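Local structure of 2-oxoglutarate dehydrogenase E3 component (2YQU) at residues A378-A390 with G399-L411. The protein probably catalyses the NAD(+)-dependent reoxidation of protein-bound dihydrolipoyl groups, as the FAD-containing E3 component of 2-oxoacid dehydrogenase complexes. Residues are numbered along the deposited sequence; the frame is centred on the assembly and turned at random.
Sequences AMGETEGFIKVLA and GVHGIGARVGDVL
The Phe385 ring meets Ile403 obliquely, CE2 lying 3.7 Å from CG2, and the His401 ring is met just as obliquely by Leu389 CD1, while the carbonyl carbon of Gly399 sits in plane at the imidazole edge. Helix 208-221 covers this side, where Val210 packs on the side chains of both. His401 suits the place because its NE2 bonds Tyr351 O, and Lys387 carries its amine to Asp207, Glu209 and Glu353.

Beneath the side chains, Phe385 pairs with Ile403, Lys387 with His401 and Leu389 with Gly399, all antiparallel hydrogen-bonded pairs; Leu389 N to Gly399 O is nearly straight (2.8 Å, 173°), whereas the return bond is weak. The positive phi of Gly384 calls for glycine, and its CA lies 2.9 Å from Ile403 O; at Gly402 the lack of a side chain suits the close approach of CA to Phe385 O (3.2 Å).

On the other face the two branches of Ile386 serve two directions: CG2 packs on Val400 CG1, while CG1, anti to the carbonyl carbon (chi1 -66°), directs CD1 onto the first turn of helix 407-419. There CD1 presses tightly on Val410 CG1 (3.5 Å) and meets Leu411 CD1, and CG1 touches Val407 CG2 (3.6 Å). At the turn, one water gives hydrogen bonds to Glu381 OE2 and Glu383 O and accepts one from Ala405 N.

The whole is a beta hairpin whose strands, 385-391 and 397-404, are neighbours in the antiparallel sheet of the dimerisation domain of pyridine nucleotide-disulfide oxidoreductases; a type II turn leads into a helix packed against that sheet.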
# COMPACT_ATOMS: atom_id res chain seq x y z
N ALA A 378 -13.93 1.00 6.72
CA ALA A 378 -13.55 0.16 7.85
C ALA A 378 -12.48 0.82 8.71
O ALA A 378 -12.52 0.70 9.94
CB ALA A 378 -13.08 -1.21 7.34
N MET A 379 -11.55 1.52 8.08
CA MET A 379 -10.47 2.25 8.77
C MET A 379 -10.93 3.53 9.47
O MET A 379 -10.18 4.10 10.27
CB MET A 379 -9.38 2.69 7.77
CG MET A 379 -8.58 1.59 7.17
SD MET A 379 -7.75 2.22 5.69
CE MET A 379 -6.93 0.76 5.17
N GLY A 380 -12.12 4.01 9.12
CA GLY A 380 -12.61 5.29 9.60
C GLY A 380 -12.18 6.44 8.72
O GLY A 380 -12.19 7.58 9.15
N GLU A 381 -11.77 6.13 7.49
CA GLU A 381 -11.40 7.11 6.47
C GLU A 381 -12.54 7.28 5.47
O GLU A 381 -13.10 6.30 4.98
CB GLU A 381 -10.14 6.67 5.74
CG GLU A 381 -8.89 6.64 6.61
CD GLU A 381 -8.42 8.02 7.00
OE1 GLU A 381 -7.70 8.13 8.02
OE2 GLU A 381 -8.77 9.00 6.31
N THR A 382 -12.87 8.53 5.17
CA THR A 382 -13.93 8.83 4.21
C THR A 382 -13.49 9.83 3.14
O THR A 382 -14.06 9.86 2.06
CB THR A 382 -15.17 9.36 4.94
OG1 THR A 382 -14.81 10.45 5.80
CG2 THR A 382 -15.75 8.31 5.89
N GLU A 383 -12.47 10.64 3.44
CA GLU A 383 -12.03 11.72 2.56
C GLU A 383 -10.91 11.27 1.63
O GLU A 383 -10.03 10.52 2.04
CB GLU A 383 -11.53 12.92 3.37
CG GLU A 383 -12.59 13.67 4.16
CD GLU A 383 -13.74 14.19 3.31
OE1 GLU A 383 -13.49 14.95 2.34
OE2 GLU A 383 -14.90 13.84 3.62
N GLY A 384 -10.94 11.77 0.41
CA GLY A 384 -9.91 11.50 -0.57
C GLY A 384 -10.46 10.91 -1.85
O GLY A 384 -11.64 10.59 -1.95
N PHE A 385 -9.58 10.79 -2.84
CA PHE A 385 -9.93 10.16 -4.11
C PHE A 385 -8.67 9.74 -4.84
O PHE A 385 -7.57 10.16 -4.51
CB PHE A 385 -10.72 11.14 -4.99
CG PHE A 385 -9.92 12.35 -5.43
CD1 PHE A 385 -9.14 12.31 -6.58
CD2 PHE A 385 -9.96 13.52 -4.68
CE1 PHE A 385 -8.40 13.43 -6.98
CE2 PHE A 385 -9.22 14.65 -5.08
CZ PHE A 385 -8.45 14.59 -6.23
N ILE A 386 -8.85 8.87 -5.83
CA ILE A 386 -7.81 8.63 -6.84
C ILE A 386 -8.41 8.89 -8.21
O ILE A 386 -9.56 8.55 -8.48
CB ILE A 386 -7.24 7.19 -6.74
CG1 ILE A 386 -6.49 7.01 -5.41
CG2 ILE A 386 -6.28 6.91 -7.91
CD1 ILE A 386 -6.07 5.58 -5.13
N LYS A 387 -7.61 9.50 -9.07
CA LYS A 387 -7.99 9.91 -10.40
C LYS A 387 -7.00 9.30 -11.39
O LYS A 387 -5.79 9.42 -11.22
CB LYS A 387 -7.97 11.44 -10.44
CG LYS A 387 -7.96 12.07 -11.80
CD LYS A 387 -8.35 13.54 -11.73
CE LYS A 387 -7.15 14.46 -11.48
NZ LYS A 387 -7.52 15.91 -11.53
N VAL A 388 -7.53 8.63 -12.41
CA VAL A 388 -6.74 8.10 -13.51
C VAL A 388 -7.02 8.92 -14.78
O VAL A 388 -8.17 9.15 -15.14
CB VAL A 388 -7.05 6.61 -13.76
CG1 VAL A 388 -6.37 6.10 -15.05
CG2 VAL A 388 -6.64 5.77 -12.56
N LEU A 389 -5.95 9.36 -15.43
CA LEU A 389 -6.06 10.07 -16.70
C LEU A 389 -5.62 9.11 -17.80
O LEU A 389 -4.54 8.58 -17.73
CB LEU A 389 -5.15 11.30 -16.68
CG LEU A 389 -5.35 12.21 -15.46
CD1 LEU A 389 -4.45 13.42 -15.53
CD2 LEU A 389 -6.81 12.63 -15.35
N ALA A 390 -6.47 8.88 -18.79
CA ALA A 390 -6.14 7.96 -19.88
C ALA A 390 -6.35 8.61 -21.25
O ALA A 390 -7.24 9.43 -21.42
CB ALA A 390 -6.98 6.71 -19.78
N GLY A 399 -1.52 9.43 -16.54
CA GLY A 399 -1.18 9.86 -15.20
C GLY A 399 -2.16 9.36 -14.15
O GLY A 399 -3.30 9.05 -14.46
N VAL A 400 -1.69 9.25 -12.91
CA VAL A 400 -2.53 8.87 -11.79
C VAL A 400 -2.23 9.79 -10.61
O VAL A 400 -1.08 10.11 -10.33
CB VAL A 400 -2.34 7.37 -11.39
CG1 VAL A 400 -3.36 6.96 -10.32
CG2 VAL A 400 -2.46 6.47 -12.62
N HIS A 401 -3.28 10.24 -9.94
CA HIS A 401 -3.15 11.27 -8.92
C HIS A 401 -4.15 11.00 -7.80
O HIS A 401 -5.25 10.53 -8.04
CB HIS A 401 -3.45 12.64 -9.51
CG HIS A 401 -2.67 12.97 -10.75
ND1 HIS A 401 -2.09 14.19 -10.95
CD2 HIS A 401 -2.43 12.26 -11.88
CE1 HIS A 401 -1.50 14.22 -12.13
NE2 HIS A 401 -1.68 13.05 -12.71
N GLY A 402 -3.77 11.32 -6.58
CA GLY A 402 -4.68 11.07 -5.49
C GLY A 402 -4.33 11.77 -4.22
O GLY A 402 -3.26 12.34 -4.05
N ILE A 403 -5.30 11.74 -3.32
CA ILE A 403 -5.13 12.17 -1.95
C ILE A 403 -5.98 11.27 -1.06
O ILE A 403 -7.14 11.01 -1.37
CB ILE A 403 -5.49 13.66 -1.77
CG1 ILE A 403 -5.36 14.07 -0.30
CG2 ILE A 403 -6.90 13.96 -2.32
CD1 ILE A 403 -5.48 15.57 -0.08
N GLY A 404 -5.38 10.79 0.02
CA GLY A 404 -6.07 9.91 0.94
C GLY A 404 -5.11 9.07 1.76
O GLY A 404 -3.90 9.09 1.54
N ALA A 405 -5.67 8.36 2.72
CA ALA A 405 -4.91 7.46 3.58
C ALA A 405 -4.08 6.52 2.72
O ALA A 405 -4.60 5.87 1.84
CB ALA A 405 -5.87 6.68 4.47
N ARG A 406 -2.77 6.51 2.94
CA ARG A 406 -1.86 5.59 2.27
C ARG A 406 -1.88 5.65 0.74
O ARG A 406 -1.51 4.69 0.08
CB ARG A 406 -2.11 4.17 2.78
CG ARG A 406 -1.88 4.08 4.29
CD ARG A 406 -2.64 3.02 4.99
NE ARG A 406 -2.47 3.17 6.44
CZ ARG A 406 -2.96 2.33 7.33
NH1 ARG A 406 -3.67 1.27 6.95
NH2 ARG A 406 -2.75 2.54 8.63
N VAL A 407 -2.26 6.79 0.16
CA VAL A 407 -2.43 6.86 -1.28
C VAL A 407 -1.10 6.64 -2.01
O VAL A 407 -1.09 6.16 -3.14
CB VAL A 407 -3.10 8.17 -1.72
CG1 VAL A 407 -2.09 9.27 -2.00
CG2 VAL A 407 -3.99 7.93 -2.94
N GLY A 408 -0.00 6.99 -1.37
CA GLY A 408 1.31 6.69 -1.91
C GLY A 408 1.55 5.20 -2.09
O GLY A 408 2.09 4.77 -3.13
N ASP A 409 1.18 4.42 -1.09
CA ASP A 409 1.28 2.96 -1.18
C ASP A 409 0.41 2.42 -2.31
O ASP A 409 0.81 1.50 -3.02
CB ASP A 409 0.85 2.29 0.12
CG ASP A 409 1.77 2.60 1.28
OD1 ASP A 409 2.94 3.00 1.07
OD2 ASP A 409 1.39 2.45 2.46
N VAL A 410 -0.79 2.96 -2.45
CA VAL A 410 -1.70 2.53 -3.50
C VAL A 410 -1.13 2.87 -4.87
O VAL A 410 -1.19 2.05 -5.80
CB VAL A 410 -3.11 3.17 -3.33
CG1 VAL A 410 -4.01 2.84 -4.52
CG2 VAL A 410 -3.75 2.68 -2.03
N LEU A 411 -0.54 4.05 -5.01
CA LEU A 411 -0.07 4.50 -6.31
C LEU A 411 1.27 3.89 -6.72
O LEU A 411 1.73 4.14 -7.84
CB LEU A 411 -0.02 6.03 -6.38
CG LEU A 411 -1.19 6.70 -7.08
CD1 LEU A 411 -2.51 6.19 -6.52
CD2 LEU A 411 -1.09 8.22 -6.94
O HOH W 1 -8.42 8.96 3.57